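Local coordinates for uncharacterized protein DUF1470 (Jannaschia sp. CCS1, PDB 3H0N) that is of unknown function but possibly acts as a transcription regulator, carrying a treble-clef zinc finger, at residues 16-30 with 149-161. Sequence-based numbering, arbitrary orientation.
Sequences LDLVNIATPGSRRGT and NAHRCDRVYFDTS. With NA (sodium ion), chain D; ZN (zinc ion), chain B.
Arg155 docks on the C-terminal end of helix 10-22 and the loop after it, its guanidinium reaching three backbone carbonyls. Arg155 NH1 and NH2 grip Thr23 O end-on, NH1 at 2.9 Å in the carbonyl plane and NH2 from above it. Arg155 NH1 also takes Asn20 O at 2.8 Å, and Arg155 NE bonds Ser26 O, which lies tilted from the guanidinium plane and accepts Asp154 N on the opposite face of its own carbonyl. The side chain is bent about its second and third torsions, which turns the guanidinium edge toward the carbonyls of Asn20 and Thr23. In a salt bridge, Arg155 NH2 meets Asp154 OD1 at 2.8 Å on the oxygen's syn side, while Ser26 N approaches the same oxygen from the opposite face, nearly straight at 176°. Replacing Arg155 with a methionine would probably leave the carbonyls of Asn20 and Thr23 without these donors and Asp154 without its charged mate. The amide of Asn20 clasps the backbone of Val156 at both ends: OD1 receives Val156 N on an in-plane lone pair, and Asn20 ND2 gives a 2.9 Å bond to Val156 O, which lies in the amide plane.

These bonds join the family's putative stress-regulator region to the treble-clef zinc finger. Cys153 SG binds zinc together with Cys148, Cys169 and Cys173, and the type I' turn from Arg27 to Thr30 packs beside it. Arg28 N donates a hydrogen bond to Cys153 SG (3.3 Å, 174°), which would probably offset some of the thiolate charge. Gly29 N bonds Arg152 O. Cys153 O binds sodium with the carbonyls of Ala150 and Cys148 and with waters.

Farther along, helix 16-22 runs nearly antiparallel to strand 156-158, at 166°. Val156 CG2 touches both Leu16 CD2 and Val19 CG1, each at 3.8 Å, and Leu16 CD1 rests on Phe158 CB.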
# COMPACT_ATOMS: atom_id res chain seq x y z
N LEU A 16 -6.42 5.81 14.61
CA LEU A 16 -6.49 5.43 16.04
C LEU A 16 -6.49 6.65 16.92
O LEU A 16 -7.30 6.77 17.85
CB LEU A 16 -5.32 4.52 16.42
CG LEU A 16 -5.29 3.17 15.69
CD1 LEU A 16 -3.88 2.54 15.82
CD2 LEU A 16 -6.35 2.19 16.20
N ASP A 17 -5.56 7.56 16.66
CA ASP A 17 -5.42 8.77 17.47
C ASP A 17 -6.68 9.67 17.39
O ASP A 17 -7.11 10.21 18.41
CB ASP A 17 -4.20 9.58 17.04
CG ASP A 17 -2.89 8.96 17.46
OD1 ASP A 17 -2.90 7.99 18.25
OD2 ASP A 17 -1.85 9.50 17.00
N LEU A 18 -7.24 9.79 16.19
CA LEU A 18 -8.41 10.65 15.97
C LEU A 18 -9.61 10.05 16.70
O LEU A 18 -10.34 10.76 17.41
CB LEU A 18 -8.68 10.81 14.47
CG LEU A 18 -10.00 11.50 14.15
CD1 LEU A 18 -10.11 12.92 14.74
CD2 LEU A 18 -10.16 11.49 12.64
N VAL A 19 -9.81 8.76 16.55
CA VAL A 19 -10.92 8.10 17.27
C VAL A 19 -10.73 8.28 18.76
O VAL A 19 -11.70 8.55 19.49
CB VAL A 19 -10.99 6.63 16.85
CG1 VAL A 19 -11.81 5.78 17.87
CG2 VAL A 19 -11.53 6.53 15.40
N ASN A 20 -9.50 8.14 19.27
CA ASN A 20 -9.28 8.18 20.71
C ASN A 20 -9.44 9.58 21.27
O ASN A 20 -9.85 9.75 22.41
CB ASN A 20 -7.95 7.54 21.06
CG ASN A 20 -8.03 6.02 21.04
OD1 ASN A 20 -9.11 5.46 21.22
ND2 ASN A 20 -6.90 5.36 20.81
N ILE A 21 -9.19 10.61 20.47
CA ILE A 21 -9.47 11.98 20.87
C ILE A 21 -10.98 12.24 20.88
O ILE A 21 -11.55 12.70 21.88
CB ILE A 21 -8.81 13.00 19.91
CG1 ILE A 21 -7.31 12.93 20.06
CG2 ILE A 21 -9.33 14.42 20.22
CD1 ILE A 21 -6.54 13.54 18.85
N ALA A 22 -11.64 11.96 19.78
CA ALA A 22 -12.94 12.53 19.53
C ALA A 22 -14.11 11.68 19.99
O ALA A 22 -15.21 12.21 20.22
CB ALA A 22 -13.11 12.90 18.04
N THR A 23 -13.92 10.36 20.11
CA THR A 23 -15.08 9.48 20.36
C THR A 23 -15.44 9.53 21.83
O THR A 23 -14.60 9.24 22.68
CB THR A 23 -14.76 8.05 19.99
OG1 THR A 23 -14.37 8.02 18.61
CG2 THR A 23 -15.98 7.18 20.16
N PRO A 24 -16.68 9.89 22.19
CA PRO A 24 -17.07 9.86 23.61
C PRO A 24 -17.01 8.46 24.17
O PRO A 24 -17.15 7.50 23.43
CB PRO A 24 -18.51 10.36 23.58
CG PRO A 24 -18.69 11.05 22.29
CD PRO A 24 -17.78 10.36 21.33
N GLY A 25 -16.78 8.32 25.47
CA GLY A 25 -16.78 7.01 26.09
C GLY A 25 -16.07 7.16 27.42
O GLY A 25 -16.45 7.96 28.26
N SER A 26 -15.01 6.39 27.57
CA SER A 26 -14.13 6.54 28.74
C SER A 26 -12.69 6.36 28.27
O SER A 26 -12.41 5.69 27.27
CB SER A 26 -14.50 5.55 29.86
OG SER A 26 -14.38 4.21 29.47
N ARG A 27 -11.78 6.96 29.04
CA ARG A 27 -10.36 6.96 28.73
C ARG A 27 -9.56 6.81 30.01
O ARG A 27 -9.67 7.61 30.92
CB ARG A 27 -10.00 8.24 28.00
CG ARG A 27 -8.50 8.38 27.76
CD ARG A 27 -8.19 9.68 27.06
NE ARG A 27 -6.75 9.90 26.83
CZ ARG A 27 -5.90 10.36 27.74
NH1 ARG A 27 -6.26 10.65 28.98
NH2 ARG A 27 -4.63 10.53 27.37
N ARG A 28 -8.81 5.72 30.12
CA ARG A 28 -7.88 5.54 31.24
C ARG A 28 -8.56 5.66 32.60
O ARG A 28 -7.97 6.19 33.53
CB ARG A 28 -6.72 6.52 31.07
CG ARG A 28 -5.91 6.26 29.78
CD ARG A 28 -4.76 7.22 29.65
NE ARG A 28 -4.08 7.03 28.39
CZ ARG A 28 -2.91 7.60 28.08
NH1 ARG A 28 -2.29 8.37 28.97
NH2 ARG A 28 -2.37 7.37 26.89
N GLY A 29 -9.77 5.14 32.70
CA GLY A 29 -10.50 5.04 33.95
C GLY A 29 -11.49 6.15 34.25
O GLY A 29 -12.18 6.09 35.27
N THR A 30 -11.57 7.13 33.36
CA THR A 30 -12.37 8.35 33.53
C THR A 30 -13.33 8.54 32.34
O THR A 30 -12.94 8.34 31.20
CB THR A 30 -11.38 9.59 33.59
OG1 THR A 30 -10.46 9.36 34.67
CG2 THR A 30 -12.15 10.93 33.84
N ASN A 149 -9.13 -3.30 27.60
CA ASN A 149 -9.73 -4.16 28.64
C ASN A 149 -9.80 -3.52 30.01
O ASN A 149 -10.36 -4.10 30.94
CB ASN A 149 -9.01 -5.51 28.70
CG ASN A 149 -9.50 -6.50 27.65
OD1 ASN A 149 -10.50 -6.25 26.92
ND2 ASN A 149 -8.95 -7.71 27.74
N ALA A 150 -9.23 -2.34 30.19
CA ALA A 150 -9.22 -1.75 31.52
C ALA A 150 -10.62 -1.24 31.88
O ALA A 150 -11.43 -0.93 31.02
CB ALA A 150 -8.18 -0.59 31.60
N HIS A 151 -10.86 -1.14 33.18
CA HIS A 151 -12.10 -0.58 33.68
C HIS A 151 -12.25 0.86 33.27
O HIS A 151 -11.32 1.71 33.42
CB HIS A 151 -12.12 -0.72 35.21
CG HIS A 151 -13.31 -0.08 35.89
ND1 HIS A 151 -14.57 -0.64 35.82
CD2 HIS A 151 -13.42 1.02 36.67
CE1 HIS A 151 -15.39 0.11 36.55
NE2 HIS A 151 -14.73 1.11 37.07
N ARG A 152 -13.45 1.21 32.78
CA ARG A 152 -13.72 2.56 32.30
C ARG A 152 -12.62 3.06 31.35
O ARG A 152 -12.09 4.19 31.45
CB ARG A 152 -14.00 3.54 33.44
CG ARG A 152 -15.31 3.30 34.08
CD ARG A 152 -15.61 4.34 35.13
NE ARG A 152 -16.91 4.06 35.70
CZ ARG A 152 -17.53 4.81 36.59
NH1 ARG A 152 -16.97 5.91 37.05
NH2 ARG A 152 -18.73 4.44 37.00
N CYS A 153 -12.30 2.20 30.39
CA CYS A 153 -11.56 2.65 29.22
C CYS A 153 -12.09 1.93 28.01
O CYS A 153 -12.00 0.70 27.97
CB CYS A 153 -10.09 2.40 29.36
SG CYS A 153 -9.13 3.18 28.02
N ASP A 154 -12.63 2.66 27.04
CA ASP A 154 -12.98 2.05 25.75
C ASP A 154 -12.22 2.62 24.58
O ASP A 154 -12.68 2.58 23.42
CB ASP A 154 -14.48 2.04 25.52
CG ASP A 154 -15.06 3.39 25.26
OD1 ASP A 154 -14.42 4.42 25.46
OD2 ASP A 154 -16.23 3.41 24.82
N ARG A 155 -11.03 3.08 24.86
CA ARG A 155 -10.15 3.52 23.79
C ARG A 155 -9.73 2.32 22.94
O ARG A 155 -9.65 1.19 23.40
CB ARG A 155 -8.93 4.24 24.34
CG ARG A 155 -9.20 5.48 25.15
CD ARG A 155 -10.00 6.54 24.45
NE ARG A 155 -11.43 6.34 24.59
CZ ARG A 155 -12.35 7.07 23.95
NH1 ARG A 155 -12.03 8.07 23.14
NH2 ARG A 155 -13.65 6.83 24.15
N VAL A 156 -9.46 2.63 21.69
CA VAL A 156 -9.07 1.62 20.69
C VAL A 156 -7.55 1.53 20.58
O VAL A 156 -6.81 2.45 20.91
CB VAL A 156 -9.69 1.89 19.30
CG1 VAL A 156 -11.22 1.92 19.38
CG2 VAL A 156 -9.15 3.12 18.64
N TYR A 157 -7.10 0.38 20.07
CA TYR A 157 -5.68 0.20 19.83
C TYR A 157 -5.48 -0.81 18.73
O TYR A 157 -6.37 -1.59 18.40
CB TYR A 157 -4.94 -0.21 21.13
CG TYR A 157 -5.31 -1.55 21.67
CD1 TYR A 157 -6.45 -1.69 22.49
CD2 TYR A 157 -4.59 -2.70 21.39
CE1 TYR A 157 -6.81 -2.92 22.98
CE2 TYR A 157 -4.94 -3.92 21.91
CZ TYR A 157 -6.08 -4.04 22.67
OH TYR A 157 -6.46 -5.27 23.18
N PHE A 158 -4.30 -0.74 18.13
CA PHE A 158 -3.85 -1.74 17.17
C PHE A 158 -2.64 -2.41 17.79
O PHE A 158 -1.64 -1.77 18.11
CB PHE A 158 -3.50 -1.13 15.81
CG PHE A 158 -3.07 -2.14 14.80
CD1 PHE A 158 -1.75 -2.50 14.72
CD2 PHE A 158 -3.97 -2.76 13.96
CE1 PHE A 158 -1.32 -3.49 13.81
CE2 PHE A 158 -3.56 -3.69 13.03
CZ PHE A 158 -2.22 -4.06 12.97
N ASP A 159 -2.75 -3.71 18.02
CA ASP A 159 -1.71 -4.51 18.68
C ASP A 159 -0.52 -4.71 17.75
O ASP A 159 -0.64 -5.36 16.68
CB ASP A 159 -2.31 -5.87 19.06
CG ASP A 159 -1.37 -6.75 19.88
OD1 ASP A 159 -0.17 -6.42 20.06
OD2 ASP A 159 -1.89 -7.80 20.35
N THR A 160 0.62 -4.14 18.15
CA THR A 160 1.85 -4.21 17.36
C THR A 160 2.80 -5.27 17.91
O THR A 160 3.92 -5.39 17.39
CB THR A 160 2.57 -2.83 17.38
OG1 THR A 160 2.80 -2.47 18.73
CG2 THR A 160 1.72 -1.73 16.72
N SER A 161 2.38 -6.03 18.92
CA SER A 161 3.24 -7.06 19.54
C SER A 161 3.43 -8.28 18.63
O SER A 161 2.55 -8.61 17.84
CB SER A 161 2.67 -7.51 20.88
OG SER A 161 1.50 -8.26 20.74
NA NA D . -12.52 -1.33 28.91
ZN ZN B . -7.14 1.98 28.12
O HOH W 1 -16.68 4.80 22.72
O HOH W 2 -14.30 7.05 36.86
O HOH W 3 -13.27 -3.36 29.76
O HOH W 4 -14.40 -0.17 29.82
O HOH W 5 -14.66 -1.35 27.18